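Local coordinates for protein P43 (Trichuris muris, PDB 6QIX) that is the major secreted protein of the whipworm, tethers to matrix and inhibits interleukin-13 function, at residues L283-G288 / C333-D338; G288-P293 / D338-C343; E239-C244 / D279-D284. All blocks are in the same frame, centred on the assembly; numbering follows the deposited sequence. Where two conformers were deposited one is given.

Interaction 1. Residues L283-G288 / C333-D338. With NAG (2-acetamido-2-deoxy-beta-D-glucopyranose), chain H.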
loop_
_atom_site.group_PDB
_atom_site.type_symbol
_atom_site.label_atom_id
_atom_site.label_comp_id
_atom_site.label_asym_id
_atom_site.label_seq_id
_atom_site.Cartn_x
_atom_site.Cartn_y
_atom_site.Cartn_z
ATOM N N LEU A 283 14.256 -3.778 -21.270
ATOM C CA LEU A 283 15.285 -4.576 -20.600
ATOM C C LEU A 283 15.611 -5.845 -21.381
ATOM O O LEU A 283 14.746 -6.412 -22.053
ATOM C CB LEU A 283 14.819 -5.010 -19.222
ATOM C CG LEU A 283 14.281 -3.916 -18.292
ATOM C CD1 LEU A 283 13.772 -4.512 -17.017
ATOM C CD2 LEU A 283 15.336 -2.878 -18.017
ATOM N N ASP A 284 16.844 -6.329 -21.224
ATOM C CA ASP A 284 17.188 -7.668 -21.700
ATOM C C ASP A 284 16.520 -8.754 -20.863
ATOM O O ASP A 284 16.243 -8.579 -19.678
ATOM C CB ASP A 284 18.697 -7.871 -21.667
ATOM C CG ASP A 284 19.398 -7.030 -22.690
ATOM O OD1 ASP A 284 18.936 -7.012 -23.851
ATOM O OD2 ASP A 284 20.390 -6.368 -22.326
ATOM N N LYS A 285 16.263 -9.894 -21.511
ATOM C CA LYS A 285 15.737 -11.060 -20.820
ATOM C C LYS A 285 16.796 -11.612 -19.887
ATOM O O LYS A 285 17.993 -11.420 -20.102
ATOM C CB LYS A 285 15.317 -12.140 -21.817
ATOM C CG LYS A 285 14.116 -11.832 -22.626
ATOM C CD LYS A 285 14.027 -12.818 -23.828
ATOM C CE LYS A 285 12.969 -12.432 -24.828
ATOM N NZ LYS A 285 12.713 -13.504 -25.856
ATOM N N ILE A 286 16.349 -12.264 -18.821
ATOM C CA ILE A 286 17.231 -13.012 -17.925
ATOM C C ILE A 286 16.733 -14.451 -17.879
ATOM O O ILE A 286 15.546 -14.697 -17.632
ATOM C CB ILE A 286 17.281 -12.400 -16.512
ATOM C CG1 ILE A 286 17.664 -10.917 -16.597
ATOM C CG2 ILE A 286 18.267 -13.173 -15.627
ATOM C CD1 ILE A 286 19.154 -10.632 -16.421
ATOM N N ASN A 287 17.631 -15.398 -18.145
ATOM C CA ASN A 287 17.262 -16.816 -18.212
ATOM C C ASN A 287 16.119 -17.045 -19.201
ATOM O O ASN A 287 15.234 -17.880 -18.985
ATOM C CB ASN A 287 16.900 -17.351 -16.830
ATOM C CG ASN A 287 18.128 -17.631 -15.967
ATOM O OD1 ASN A 287 19.201 -17.962 -16.470
ATOM N ND2 ASN A 287 17.969 -17.487 -14.657
ATOM N N GLY A 288 16.132 -16.270 -20.289
ATOM C CA GLY A 288 15.187 -16.428 -21.378
ATOM C C GLY A 288 13.770 -16.034 -21.056
ATOM O O GLY A 288 12.832 -16.529 -21.712
ATOM N N CYS A 333 5.915 -6.880 -16.922
ATOM C CA CYS A 333 6.571 -6.843 -18.219
ATOM C C CYS A 333 5.843 -7.721 -19.234
ATOM O O CYS A 333 5.226 -8.730 -18.885
ATOM C CB CYS A 333 8.029 -7.342 -18.141
ATOM S SG CYS A 333 9.087 -6.564 -16.922
ATOM N N LYS A 334 5.893 -7.292 -20.487
ATOM C CA LYS A 334 5.539 -8.110 -21.634
ATOM C C LYS A 334 6.804 -8.435 -22.406
ATOM O O LYS A 334 7.650 -7.565 -22.636
ATOM C CB LYS A 334 4.549 -7.395 -22.552
ATOM C CG LYS A 334 3.162 -7.321 -22.012
ATOM C CD LYS A 334 2.174 -6.934 -23.110
ATOM C CE LYS A 334 0.763 -7.256 -22.631
ATOM N NZ LYS A 334 0.570 -8.731 -22.449
ATOM N N GLU A 335 6.919 -9.681 -22.853
ATOM C CA GLU A 335 8.030 -10.073 -23.707
ATOM C C GLU A 335 7.692 -9.683 -25.143
ATOM O O GLU A 335 6.645 -10.084 -25.652
ATOM C CB GLU A 335 8.257 -11.587 -23.600
ATOM C CG GLU A 335 9.546 -12.050 -24.244
ATOM C CD GLU A 335 9.846 -13.504 -24.000
ATOM O OE1 GLU A 335 9.547 -14.024 -22.909
ATOM O OE2 GLU A 335 10.428 -14.106 -24.903
ATOM N N VAL A 336 8.529 -8.853 -25.771
ATOM C CA VAL A 336 8.285 -8.389 -27.134
ATOM C C VAL A 336 9.561 -8.639 -27.911
ATOM O O VAL A 336 10.603 -8.033 -27.632
ATOM C CB VAL A 336 7.862 -6.909 -27.207
ATOM C CG1 VAL A 336 7.617 -6.564 -28.679
ATOM C CG2 VAL A 336 6.606 -6.681 -26.370
ATOM N N GLY A 337 9.495 -9.553 -28.882
ATOM C CA GLY A 337 10.714 -9.953 -29.549
ATOM C C GLY A 337 11.726 -10.494 -28.565
ATOM O O GLY A 337 11.434 -11.368 -27.750
ATOM N N ASP A 338 12.945 -9.990 -28.647
ATOM C CA ASP A 338 14.020 -10.418 -27.766
ATOM C C ASP A 338 14.127 -9.563 -26.498
ATOM O O ASP A 338 15.107 -9.689 -25.754
ATOM C CB ASP A 338 15.347 -10.366 -28.521
ATOM C CG ASP A 338 15.565 -9.021 -29.211
ATOM O OD1 ASP A 338 16.744 -8.625 -29.355
ATOM O OD2 ASP A 338 14.554 -8.370 -29.605
HETATM C C1 NAG H . 18.998 -17.729 -13.673
HETATM C C2 NAG H . 18.529 -17.101 -12.363
HETATM C C3 NAG H . 19.465 -17.475 -11.208
HETATM C C4 NAG H . 19.609 -18.988 -11.108
HETATM C C5 NAG H . 20.084 -19.554 -12.445
HETATM C C6 NAG H . 20.175 -21.068 -12.450
HETATM C C7 NAG H . 19.403 -14.784 -12.320
HETATM C C8 NAG H . 19.039 -13.332 -12.440
HETATM N N2 NAG H . 18.395 -15.655 -12.481
HETATM O O3 NAG H . 18.943 -16.966 -9.986
HETATM O O4 NAG H . 20.535 -19.322 -10.079
HETATM O O5 NAG H . 19.172 -19.172 -13.494
HETATM O O6 NAG H . 19.096 -21.659 -13.157
HETATM O O7 NAG H . 20.559 -15.148 -12.100
HETATM O O HOH W 1 17.066 -10.082 -24.274
#
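Lys285 reaches across to Glu335 and to the turn that follows it. The charged contact is a salt bridge, with Lys285 NZ 2.5 Å from Glu335 OE2. The ammonium group comes from above the carboxylate plane, 46° out of it. Glu335 turns its CG anti to its backbone N (chi1 -169°). Both chains are extended beyond CG, and the CE-NZ end of the lysine crosses the carboxylate end of Glu335 at about a right angle.

The same ammonium group donates a second hydrogen bond to a backbone carbonyl, Lys285 NZ to Gly337 O at 3.1 Å, in the carbonyl plane and on a lone pair. Strand 331-336 ends at Val336, and Gly337 and Asp338 form the tight connection of a beta hairpin to strand 339-344. The lysine thus joins the hairpin end to the loop that leaves strand 281-284.

A water accepts from Lys285 N at 2.9 Å and donates to Asp338 O at 2.5 Å. In van der Waals contact, Lys285 CE is 3.5 Å from Asp338 C and also lies along the Glu335 carboxylate. Further along, Asn287 ND2 carries the N-linked NAG through its C1, and Ile286 CG2 touches the sugar's acetamido methyl, C8, at 3.3 Å.

Interaction 2. Residues G288-P293 / D338-C343; sequences GSCAFP and DKCKCC
Cys290 and Cys340 are joined by a disulfide, and this bond is the heart of the contact. The SG atoms of Cys290 and Cys340 are 2.1 Å apart, with a chi3 of -89°, close to a right angle. Each cysteine points its CB toward the other segment. In both, SG lies beside the backbone N and anti to the carbonyl carbon.

Phe292 adds a sulfur-aromatic contact. Its CE2 is 4.1 Å from Cys340 SG, and the sulfur approaches the ring obliquely. The phenyl group stands between its own backbone N and carbonyl carbon, which sets the ring beside the preceding loop. Ser289 O then lies at the ring edge, in its plane. Pro293 CD rests on one face, 3.3 Å above the plane and offset toward the rim.

The next layer shapes the loop before the helix. In one of the two conformers of Ser289, its OG accepts a hydrogen bond from Ala291 N at 3.1 Å, nearly straight at 166°. This is an ST turn, and it spans Cys290. On the strand side, Cys340 is buried and its backbone pairs with Leu283. Leu283 and Ile286 also touch Phe292. Beyond Cys340, Cys342 makes its own disulfide with Cys333 on the neighbouring strand.

The arrangement is a disulfide cross-link between the loop leading into helix 292-310 and the central strand, 339-344, of a small three-stranded antiparallel sheet, in a cysteine-rich secreted protein.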
loop_
_atom_site.group_PDB
_atom_site.type_symbol
_atom_site.label_atom_id
_atom_site.label_comp_id
_atom_site.label_asym_id
_atom_site.label_seq_id
_atom_site.Cartn_x
_atom_site.Cartn_y
_atom_site.Cartn_z
ATOM N N GLY A 288 16.132 -16.270 -20.289
ATOM C CA GLY A 288 15.187 -16.428 -21.378
ATOM C C GLY A 288 13.770 -16.034 -21.056
ATOM O O GLY A 288 12.832 -16.529 -21.712
ATOM N N SER A 289 13.580 -15.150 -20.077
ATOM C CA SER A 289 12.245 -14.753 -19.668
ATOM C C SER A 289 12.241 -13.327 -19.110
ATOM O O SER A 289 13.281 -12.717 -18.850
ATOM C CB SER A 289 11.682 -15.718 -18.623
ATOM O OG SER A 289 11.969 -15.258 -17.324
ATOM N N CYS A 290 11.032 -12.811 -18.924
ATOM C CA CYS A 290 10.812 -11.494 -18.358
ATOM C C CYS A 290 10.271 -11.600 -16.955
ATOM O O CYS A 290 9.722 -10.640 -16.430
ATOM C CB CYS A 290 9.882 -10.672 -19.243
ATOM S SG CYS A 290 10.662 -10.385 -20.900
ATOM N N ALA A 291 10.425 -12.760 -16.341
ATOM C CA ALA A 291 9.928 -12.971 -15.004
ATOM C C ALA A 291 10.830 -12.399 -13.921
ATOM O O ALA A 291 10.395 -12.318 -12.770
ATOM C CB ALA A 291 9.763 -14.470 -14.806
ATOM N N PHE A 292 12.068 -12.017 -14.227
ATOM C CA PHE A 292 13.005 -11.758 -13.140
ATOM C C PHE A 292 12.581 -10.609 -12.230
ATOM O O PHE A 292 12.910 -10.665 -11.033
ATOM C CB PHE A 292 14.425 -11.519 -13.682
ATOM C CG PHE A 292 14.533 -10.402 -14.675
ATOM C CD1 PHE A 292 14.945 -9.135 -14.289
ATOM C CD2 PHE A 292 14.256 -10.628 -16.007
ATOM C CE1 PHE A 292 15.050 -8.100 -15.233
ATOM C CE2 PHE A 292 14.359 -9.606 -16.947
ATOM C CZ PHE A 292 14.752 -8.340 -16.538
ATOM N N PRO A 293 11.858 -9.584 -12.684
ATOM C CA PRO A 293 11.412 -8.567 -11.707
ATOM C C PRO A 293 10.533 -9.149 -10.610
ATOM O O PRO A 293 10.734 -8.861 -9.425
ATOM C CB PRO A 293 10.661 -7.559 -12.571
ATOM C CG PRO A 293 11.171 -7.797 -13.984
ATOM C CD PRO A 293 11.446 -9.263 -14.071
ATOM N N ASP A 338 12.945 -9.990 -28.647
ATOM C CA ASP A 338 14.020 -10.418 -27.766
ATOM C C ASP A 338 14.127 -9.563 -26.498
ATOM O O ASP A 338 15.107 -9.689 -25.754
ATOM C CB ASP A 338 15.347 -10.366 -28.521
ATOM C CG ASP A 338 15.565 -9.021 -29.211
ATOM O OD1 ASP A 338 16.744 -8.625 -29.355
ATOM O OD2 ASP A 338 14.554 -8.370 -29.605
ATOM N N LYS A 339 13.147 -8.713 -26.227
ATOM C CA LYS A 339 13.267 -7.775 -25.114
ATOM C C LYS A 339 12.100 -7.875 -24.150
ATOM O O LYS A 339 11.049 -8.386 -24.475
ATOM C CB LYS A 339 13.352 -6.321 -25.601
ATOM C CG LYS A 339 14.506 -6.038 -26.574
ATOM C CD LYS A 339 15.838 -6.137 -25.853
ATOM C CE LYS A 339 17.006 -5.779 -26.757
ATOM N NZ LYS A 339 18.292 -6.002 -26.026
ATOM N N CYS A 340 12.283 -7.293 -22.963
ATOM C CA CYS A 340 11.234 -7.179 -21.969
ATOM C C CYS A 340 10.789 -5.734 -21.924
ATOM O O CYS A 340 11.631 -4.866 -21.763
ATOM C CB CYS A 340 11.749 -7.572 -20.571
ATOM S SG CYS A 340 12.351 -9.291 -20.505
ATOM N N LYS A 341 9.489 -5.479 -22.029
ATOM C CA LYS A 341 8.919 -4.128 -22.008
ATOM C C LYS A 341 8.135 -3.963 -20.717
ATOM O O LYS A 341 7.135 -4.662 -20.496
ATOM C CB LYS A 341 8.017 -3.925 -23.219
ATOM C CG LYS A 341 8.756 -4.121 -24.559
ATOM C CD LYS A 341 9.690 -2.924 -24.856
ATOM C CE LYS A 341 10.332 -3.141 -26.220
ATOM N NZ LYS A 341 11.178 -2.014 -26.622
ATOM N N CYS A 342 8.587 -3.055 -19.841
ATOM C CA CYS A 342 8.144 -3.087 -18.452
ATOM C C CYS A 342 7.625 -1.734 -17.990
ATOM O O CYS A 342 8.170 -0.693 -18.346
ATOM C CB CYS A 342 9.281 -3.508 -17.511
ATOM S SG CYS A 342 10.060 -5.094 -17.979
ATOM N N CYS A 343 6.604 -1.792 -17.146
ATOM C CA CYS A 343 6.040 -0.632 -16.466
ATOM C C CYS A 343 5.807 -0.937 -14.985
ATOM O O CYS A 343 5.583 -2.086 -14.593
ATOM C CB CYS A 343 4.666 -0.223 -17.078
ATOM S SG CYS A 343 4.618 -0.053 -18.871
#

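Interaction 3. Residues E239-C244 / D279-D284; sequences EKCGFC and DICTLD
Cys241 binds Cys281 through a disulfide, and its side chain can be followed outward. CB lies over the loop before strand 281-284, with Cys241 CB 3.5 Å from Asp279 O. From there SG swings between the backbone N and the carbonyl carbon (chi1 55°), which carries it toward the strand. At the tip, Cys241 SG is bonded to Cys281 SG at 2.1 Å, with a chi3 of 103°.

A backbone hydrogen bond lies next to the disulfide. Gly242 N donates to Asp279 O at 2.7 Å. The bond is bent, with an angle of 140° at the hydrogen, and the donor is tilted from the carbonyl plane. One carbonyl therefore meets both the CB of the cysteine and the amide that follows it.

The chain then reverses in a type I' beta turn from Cys241 to Cys244, closed by Cys244 N to Cys241 O at 3.0 Å. Gly242 and Phe243 take the positive phi values this turn needs. Gly242 N lies 3.5 Å from Cys281 SG, so the turn packs directly on the disulfide.

After the turn Cys244 brings a second sulfur nearby, its SG 4.3 Å from Cys281 SG without a bond. That sulfur is paired instead with Cys344, at the end of strand 339-344. Phe243 stacks its ring on Tyr347. Cys281 opens strand 281-284, an outer strand of its sheet, and its backbone pairs with Cys342.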
loop_
_atom_site.group_PDB
_atom_site.type_symbol
_atom_site.label_atom_id
_atom_site.label_comp_id
_atom_site.label_asym_id
_atom_site.label_seq_id
_atom_site.Cartn_x
_atom_site.Cartn_y
_atom_site.Cartn_z
ATOM N N GLU A 239 18.057 4.329 -18.353
ATOM C CA GLU A 239 17.553 5.578 -17.813
ATOM C C GLU A 239 16.151 5.390 -17.216
ATOM O O GLU A 239 15.367 4.520 -17.640
ATOM C CB GLU A 239 17.497 6.657 -18.892
ATOM C CG GLU A 239 18.818 6.939 -19.582
ATOM C CD GLU A 239 18.630 7.948 -20.677
ATOM O OE1 GLU A 239 19.288 9.022 -20.622
ATOM O OE2 GLU A 239 17.796 7.654 -21.578
ATOM N N LYS A 240 15.826 6.284 -16.282
ATOM C CA LYS A 240 14.526 6.319 -15.619
ATOM C C LYS A 240 13.415 6.131 -16.634
ATOM O O LYS A 240 13.385 6.805 -17.666
ATOM C CB LYS A 240 14.348 7.654 -14.884
ATOM C CG LYS A 240 15.230 7.793 -13.679
ATOM C CD LYS A 240 15.097 9.245 -13.069
ATOM C CE LYS A 240 15.878 10.245 -13.871
ATOM N NZ LYS A 240 17.311 10.297 -13.403
ATOM N N CYS A 241 12.512 5.190 -16.345
ATOM C CA CYS A 241 11.506 4.818 -17.321
ATOM C C CYS A 241 10.349 4.107 -16.638
ATOM O O CYS A 241 10.442 3.701 -15.477
ATOM C CB CYS A 241 12.100 3.885 -18.391
ATOM S SG CYS A 241 12.882 2.406 -17.613
ATOM N N GLY A 242 9.253 3.939 -17.398
ATOM C CA GLY A 242 8.187 3.021 -17.026
ATOM C C GLY A 242 7.255 3.469 -15.913
ATOM O O GLY A 242 6.508 2.626 -15.363
ATOM N N PHE A 243 7.281 4.764 -15.563
ATOM C CA PHE A 243 6.713 5.251 -14.316
ATOM C C PHE A 243 7.284 4.501 -13.100
ATOM O O PHE A 243 6.647 4.425 -12.033
ATOM C CB PHE A 243 5.183 5.178 -14.341
ATOM C CG PHE A 243 4.540 6.020 -15.423
ATOM C CD1 PHE A 243 4.235 7.345 -15.206
ATOM C CD2 PHE A 243 4.279 5.493 -16.681
ATOM C CE1 PHE A 243 3.683 8.121 -16.211
ATOM C CE2 PHE A 243 3.693 6.280 -17.680
ATOM C CZ PHE A 243 3.400 7.596 -17.426
ATOM N N CYS A 244 8.506 3.978 -13.225
ATOM C CA CYS A 244 9.201 3.238 -12.167
ATOM C C CYS A 244 9.998 4.156 -11.234
ATOM O O CYS A 244 10.121 3.865 -10.029
ATOM C CB CYS A 244 10.119 2.164 -12.805
ATOM S SG CYS A 244 9.174 0.861 -13.626
ATOM N N ASP A 279 8.193 6.787 -20.579
ATOM C CA ASP A 279 8.315 5.838 -21.665
ATOM C C ASP A 279 8.450 4.422 -21.122
ATOM O O ASP A 279 9.019 4.193 -20.052
ATOM C CB ASP A 279 9.561 6.109 -22.480
ATOM C CG ASP A 279 9.561 7.452 -23.152
ATOM O OD1 ASP A 279 8.447 8.011 -23.349
ATOM O OD2 ASP A 279 10.682 7.910 -23.527
ATOM N N ILE A 280 7.986 3.434 -21.900
ATOM C CA ILE A 280 8.122 2.068 -21.415
ATOM C C ILE A 280 9.599 1.699 -21.284
ATOM O O ILE A 280 10.467 2.172 -22.042
ATOM C CB ILE A 280 7.354 1.117 -22.358
ATOM C CG1 ILE A 280 7.166 -0.261 -21.741
ATOM C CG2 ILE A 280 8.010 1.090 -23.772
ATOM C CD1 ILE A 280 5.969 -1.000 -22.327
ATOM N N CYS A 281 9.901 0.875 -20.276
ATOM C CA CYS A 281 11.261 0.391 -20.056
ATOM C C CYS A 281 11.553 -0.737 -21.030
ATOM O O CYS A 281 10.714 -1.635 -21.195
ATOM C CB CYS A 281 11.470 -0.162 -18.639
ATOM S SG CYS A 281 11.320 1.081 -17.306
ATOM N N THR A 282 12.764 -0.728 -21.623
ATOM C CA THR A 282 13.251 -1.871 -22.417
ATOM C C THR A 282 14.436 -2.522 -21.708
ATOM O O THR A 282 15.484 -1.900 -21.567
ATOM C CB THR A 282 13.633 -1.430 -23.829
ATOM O OG1 THR A 282 12.493 -0.786 -24.411
ATOM C CG2 THR A 282 14.093 -2.619 -24.675
ATOM N N LEU A 283 14.256 -3.778 -21.270
ATOM C CA LEU A 283 15.285 -4.576 -20.600
ATOM C C LEU A 283 15.611 -5.845 -21.381
ATOM O O LEU A 283 14.746 -6.412 -22.053
ATOM C CB LEU A 283 14.819 -5.010 -19.222
ATOM C CG LEU A 283 14.281 -3.916 -18.292
ATOM C CD1 LEU A 283 13.772 -4.512 -17.017
ATOM C CD2 LEU A 283 15.336 -2.878 -18.017
ATOM N N ASP A 284 16.844 -6.329 -21.224
ATOM C CA ASP A 284 17.188 -7.668 -21.700
ATOM C C ASP A 284 16.520 -8.754 -20.863
ATOM O O ASP A 284 16.243 -8.579 -19.678
ATOM C CB ASP A 284 18.697 -7.871 -21.667
ATOM C CG ASP A 284 19.398 -7.030 -22.690
ATOM O OD1 ASP A 284 18.936 -7.012 -23.851
ATOM O OD2 ASP A 284 20.390 -6.368 -22.326
#

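Overall arrangement
The three contacts gather round one three-stranded antiparallel sheet, in the order 281-284, 339-344, 331-336. Interactions 1 and 2 lie side by side, their centres about 4 Å apart. They share Gly288 and Asp338 and are tied by a salt bridge, with Asp284 OD1 2.5 Å from Lys339 NZ. Interaction 3 sits at the other end of strand 281-284, its centre about 13 Å from that of interaction 1 and about 11 Å from that of interaction 2. Leu283 and Asp284 belong to both interactions 1 and 3. The attached NAG lies beside interactions 1 and 2, about 5 Å between nearest atoms of the sugar and the Phe292 side chain.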